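Local structure of ribose-phosphate pyrophosphokinase (5MP7) at residues Leu192-Arg204 with Ser214-Cys226. The protein probably makes phosphoribosyl pyrophosphate by transferring the pyrophosphoryl group of ATP to the 1-hydroxyl of ribose 5-phosphate, with magnesium as cofactor. Sequence-based numbering, arbitrary orientation.
Sequences LGGVPLAFIHKTR and SNRVVGDVKGKTC
Strands 197-202 and 215-218 run antiparallel, their axes 4.7 Å apart at 153°, with Phe-199/Val-218 and His-201/Arg-216 as hydrogen-bonded pairs. They are the arms of a beta hairpin at the edge of the C-terminal PRTase-like domain, probably joined, as in relatives, by the flexible catalytic loop: 215-218 is the outermost strand of the mixed sheet within the chain, and 197-202 pairs in parallel with strand 172-176 on its other edge. Two reciprocal N-H...O bonds close each pair, His-201 N to Arg-216 O measuring 2.9 Å. Thr-203 N to Ser-214 O (3.1 Å) extends the ladder. On one face, Phe-199 CG sits between its backbone N and carbonyl carbon, which lays the ring alongside Val-218, CE1 3.7 Å from CB; Val-218 CG2 also meets His-201 CB at 3.7 Å. Ile-200 and Lys-202 line the reverse face, packed on helix 237-248. There Lys-202, the predicted active-site residue, hydrogen-bonds through NZ to Pro-177 O. At the ladder's other end, past Val-218, Ala-198 CB touches Val-221 CG1 at 4.1 Å. A bend at chi3 brings the Arg-216 guanidinium alongside the His-201 ring, CE1 over one face and the planes 22° apart; NH2 donates to Thr-203 OG1 at 2.8 Å, the oxygen tilted 16° out of the guanidinium plane.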
loop_
_atom_site.group_PDB
_atom_site.type_symbol
_atom_site.label_atom_id
_atom_site.label_comp_id
_atom_site.label_asym_id
_atom_site.label_seq_id
_atom_site.Cartn_x
_atom_site.Cartn_y
_atom_site.Cartn_z
ATOM N N LEU A 192 17.369 48.196 -65.815
ATOM C CA LEU A 192 18.217 47.316 -66.628
ATOM C C LEU A 192 18.401 47.768 -68.085
ATOM O O LEU A 192 18.831 46.964 -68.925
ATOM C CB LEU A 192 17.641 45.888 -66.590
ATOM C CG LEU A 192 17.630 45.288 -65.185
ATOM C CD1 LEU A 192 16.885 43.971 -65.158
ATOM C CD2 LEU A 192 19.061 45.075 -64.696
ATOM N N GLY A 193 18.043 49.020 -68.394
ATOM C CA GLY A 193 18.202 49.591 -69.738
ATOM C C GLY A 193 16.983 49.542 -70.652
ATOM O O GLY A 193 17.124 49.542 -71.873
ATOM N N GLY A 194 15.780 49.495 -70.089
ATOM C CA GLY A 194 14.547 49.485 -70.884
ATOM C C GLY A 194 14.269 48.186 -71.627
ATOM O O GLY A 194 13.838 48.205 -72.765
ATOM N N VAL A 195 14.470 47.063 -70.958
ATOM C CA VAL A 195 14.238 45.772 -71.557
ATOM C C VAL A 195 12.735 45.414 -71.497
ATOM O O VAL A 195 11.982 46.030 -70.750
ATOM C CB VAL A 195 15.136 44.693 -70.885
ATOM C CG1 VAL A 195 16.585 45.178 -70.815
ATOM C CG2 VAL A 195 14.637 44.290 -69.492
ATOM N N PRO A 196 12.301 44.390 -72.251
ATOM C CA PRO A 196 10.901 43.989 -72.224
ATOM C C PRO A 196 10.432 43.343 -70.926
ATOM O O PRO A 196 11.243 42.950 -70.074
ATOM C CB PRO A 196 10.758 42.986 -73.396
ATOM C CG PRO A 196 12.101 42.775 -73.938
ATOM C CD PRO A 196 13.052 43.771 -73.344
ATOM N N LEU A 197 9.125 43.159 -70.851
ATOM C CA LEU A 197 8.444 42.755 -69.655
ATOM C C LEU A 197 7.490 41.620 -69.932
ATOM O O LEU A 197 6.879 41.567 -70.969
ATOM C CB LEU A 197 7.689 43.964 -69.126
ATOM C CG LEU A 197 7.035 43.918 -67.746
ATOM C CD1 LEU A 197 8.038 43.558 -66.671
ATOM C CD2 LEU A 197 6.458 45.292 -67.454
ATOM N N ALA A 198 7.361 40.704 -68.996
ATOM C CA ALA A 198 6.380 39.601 -69.069
ATOM C C ALA A 198 5.888 39.228 -67.679
ATOM O O ALA A 198 6.504 39.592 -66.678
ATOM C CB ALA A 198 6.992 38.391 -69.733
ATOM N N PHE A 199 4.770 38.513 -67.604
ATOM C CA PHE A 199 4.291 38.036 -66.320
ATOM C C PHE A 199 3.414 36.812 -66.442
ATOM O O PHE A 199 2.912 36.534 -67.504
ATOM C CB PHE A 199 3.542 39.150 -65.591
ATOM C CG PHE A 199 2.159 39.343 -66.083
ATOM C CD1 PHE A 199 1.924 40.039 -67.242
ATOM C CD2 PHE A 199 1.084 38.781 -65.391
ATOM C CE1 PHE A 199 0.631 40.186 -67.721
ATOM C CE2 PHE A 199 -0.210 38.926 -65.850
ATOM C CZ PHE A 199 -0.436 39.622 -67.026
ATOM N N ILE A 200 3.233 36.109 -65.336
ATOM C CA ILE A 200 2.425 34.932 -65.295
ATOM C C ILE A 200 0.991 35.280 -64.921
ATOM O O ILE A 200 0.742 35.756 -63.830
ATOM C CB ILE A 200 2.937 33.938 -64.260
ATOM C CG1 ILE A 200 4.126 33.168 -64.837
ATOM C CG2 ILE A 200 2.069 32.682 -64.169
ATOM C CD1 ILE A 200 5.503 33.722 -65.064
ATOM N N HIS A 201 0.063 34.962 -65.818
ATOM C CA HIS A 201 -1.349 35.162 -65.606
ATOM C C HIS A 201 -1.931 33.882 -65.038
ATOM O O HIS A 201 -1.803 32.831 -65.657
ATOM C CB HIS A 201 -1.989 35.523 -66.957
ATOM C CG HIS A 201 -3.487 35.622 -66.940
ATOM N ND1 HIS A 201 -4.239 35.574 -68.091
ATOM C CD2 HIS A 201 -4.369 35.780 -65.924
ATOM C CE1 HIS A 201 -5.520 35.688 -67.781
ATOM N NE2 HIS A 201 -5.625 35.810 -66.472
ATOM N N LYS A 202 -2.599 33.988 -63.888
ATOM C CA LYS A 202 -3.311 32.869 -63.267
ATOM C C LYS A 202 -4.816 33.039 -63.370
ATOM O O LYS A 202 -5.387 34.028 -62.904
ATOM C CB LYS A 202 -2.895 32.733 -61.808
ATOM C CG LYS A 202 -1.614 31.941 -61.712
ATOM C CD LYS A 202 -0.843 32.151 -60.419
ATOM C CE LYS A 202 0.573 31.653 -60.522
ATOM N NZ LYS A 202 1.537 32.439 -59.717
ATOM N N THR A 203 -5.472 32.063 -63.968
ATOM C CA THR A 203 -6.920 32.062 -64.061
ATOM C C THR A 203 -7.500 31.204 -62.946
ATOM O O THR A 203 -7.020 30.106 -62.709
ATOM C CB THR A 203 -7.344 31.508 -65.416
ATOM O OG1 THR A 203 -6.813 32.358 -66.458
ATOM C CG2 THR A 203 -8.879 31.425 -65.527
ATOM N N ARG A 204 -8.524 31.707 -62.258
ATOM C CA ARG A 204 -9.159 30.979 -61.147
ATOM C C ARG A 204 -10.613 30.638 -61.491
ATOM O O ARG A 204 -11.140 31.052 -62.539
ATOM C CB ARG A 204 -9.059 31.807 -59.856
ATOM C CG ARG A 204 -7.651 31.842 -59.274
ATOM C CD ARG A 204 -7.535 32.670 -57.993
ATOM N NE ARG A 204 -6.147 32.988 -57.680
ATOM C CZ ARG A 204 -5.375 33.836 -58.368
ATOM N NH1 ARG A 204 -5.841 34.497 -59.441
ATOM N NH2 ARG A 204 -4.115 34.021 -57.975
ATOM N N SER A 214 -5.544 27.409 -64.405
ATOM C CA SER A 214 -4.436 27.417 -65.361
ATOM C C SER A 214 -3.398 28.579 -65.175
ATOM O O SER A 214 -3.654 29.585 -64.529
ATOM C CB SER A 214 -5.011 27.392 -66.790
ATOM O OG SER A 214 -5.293 28.690 -67.296
ATOM N N ASN A 215 -2.233 28.408 -65.771
ATOM C CA ASN A 215 -1.176 29.395 -65.736
ATOM C C ASN A 215 -0.685 29.645 -67.166
ATOM O O ASN A 215 -0.486 28.702 -67.921
ATOM C CB ASN A 215 0.028 28.855 -64.964
ATOM C CG ASN A 215 -0.196 28.682 -63.467
ATOM O OD1 ASN A 215 -0.361 29.643 -62.762
ATOM N ND2 ASN A 215 -0.092 27.456 -62.961
ATOM N N ARG A 216 -0.453 30.897 -67.539
ATOM C CA ARG A 216 0.037 31.245 -68.885
ATOM C C ARG A 216 1.076 32.354 -68.779
ATOM O O ARG A 216 0.952 33.237 -67.971
ATOM C CB ARG A 216 -1.126 31.717 -69.791
ATOM C CG ARG A 216 -2.152 30.636 -70.096
ATOM C CD ARG A 216 -3.427 31.157 -70.764
ATOM N NE ARG A 216 -4.549 31.391 -69.832
ATOM C CZ ARG A 216 -5.748 31.886 -70.187
ATOM N NH1 ARG A 216 -6.002 32.227 -71.450
ATOM N NH2 ARG A 216 -6.709 32.053 -69.274
ATOM N N VAL A 217 2.062 32.349 -69.647
ATOM C CA VAL A 217 2.986 33.465 -69.721
ATOM C C VAL A 217 2.438 34.480 -70.708
ATOM O O VAL A 217 2.053 34.112 -71.793
ATOM C CB VAL A 217 4.351 32.994 -70.221
ATOM C CG1 VAL A 217 5.318 34.161 -70.309
ATOM C CG2 VAL A 217 4.887 31.911 -69.300
ATOM N N VAL A 218 2.423 35.745 -70.333
ATOM C CA VAL A 218 1.936 36.801 -71.186
ATOM C C VAL A 218 3.160 37.619 -71.516
ATOM O O VAL A 218 3.759 38.215 -70.627
ATOM C CB VAL A 218 0.863 37.661 -70.456
ATOM C CG1 VAL A 218 0.415 38.835 -71.319
ATOM C CG2 VAL A 218 -0.336 36.791 -70.072
ATOM N N GLY A 219 3.508 37.672 -72.792
ATOM C CA GLY A 219 4.760 38.284 -73.278
ATOM C C GLY A 219 5.697 37.236 -73.904
ATOM O O GLY A 219 5.474 36.036 -73.748
ATOM N N ASP A 220 6.730 37.693 -74.624
ATOM C CA ASP A 220 7.670 36.796 -75.309
ATOM C C ASP A 220 8.956 36.593 -74.530
ATOM O O ASP A 220 9.719 37.546 -74.288
ATOM C CB ASP A 220 8.013 37.297 -76.718
ATOM C CG ASP A 220 8.843 36.261 -77.521
ATOM O OD1 ASP A 220 8.339 35.143 -77.751
ATOM O OD2 ASP A 220 9.994 36.539 -77.924
ATOM N N VAL A 221 9.201 35.343 -74.153
ATOM C CA VAL A 221 10.413 34.987 -73.430
ATOM C C VAL A 221 11.296 34.003 -74.184
ATOM O O VAL A 221 12.402 33.719 -73.748
ATOM C CB VAL A 221 10.097 34.401 -72.045
ATOM C CG1 VAL A 221 9.220 35.351 -71.264
ATOM C CG2 VAL A 221 9.440 33.037 -72.149
ATOM N N LYS A 222 10.840 33.546 -75.335
ATOM C CA LYS A 222 11.550 32.573 -76.159
ATOM C C LYS A 222 12.985 32.997 -76.482
ATOM O O LYS A 222 13.197 34.062 -77.073
ATOM C CB LYS A 222 10.778 32.460 -77.471
ATOM C CG LYS A 222 11.452 31.743 -78.626
ATOM C CD LYS A 222 11.425 32.716 -79.811
ATOM C CE LYS A 222 11.634 32.092 -81.147
ATOM N NZ LYS A 222 13.074 32.001 -81.431
ATOM N N GLY A 223 13.957 32.173 -76.078
ATOM C CA GLY A 223 15.370 32.460 -76.275
ATOM C C GLY A 223 15.969 33.556 -75.409
ATOM O O GLY A 223 17.097 33.990 -75.644
ATOM N N LYS A 224 15.248 34.017 -74.397
ATOM C CA LYS A 224 15.715 35.162 -73.603
ATOM C C LYS A 224 16.156 34.728 -72.228
ATOM O O LYS A 224 15.727 33.679 -71.737
ATOM C CB LYS A 224 14.602 36.199 -73.454
ATOM C CG LYS A 224 13.988 36.683 -74.764
ATOM C CD LYS A 224 14.503 38.036 -75.124
ATOM C CE LYS A 224 13.824 38.653 -76.299
ATOM N NZ LYS A 224 14.033 40.121 -76.282
ATOM N N THR A 225 17.001 35.549 -71.614
ATOM C CA THR A 225 17.410 35.368 -70.214
ATOM C C THR A 225 16.399 36.053 -69.326
ATOM O O THR A 225 16.336 37.274 -69.291
ATOM C CB THR A 225 18.806 35.962 -69.994
ATOM O OG1 THR A 225 19.726 35.279 -70.853
ATOM C CG2 THR A 225 19.267 35.788 -68.556
ATOM N N CYS A 226 15.604 35.271 -68.606
ATOM C CA CYS A 226 14.539 35.800 -67.750
ATOM C C CYS A 226 15.017 36.178 -66.353
ATOM O O CYS A 226 15.599 35.361 -65.690
ATOM C CB CYS A 226 13.451 34.768 -67.592
ATOM S SG CYS A 226 12.667 34.445 -69.170
#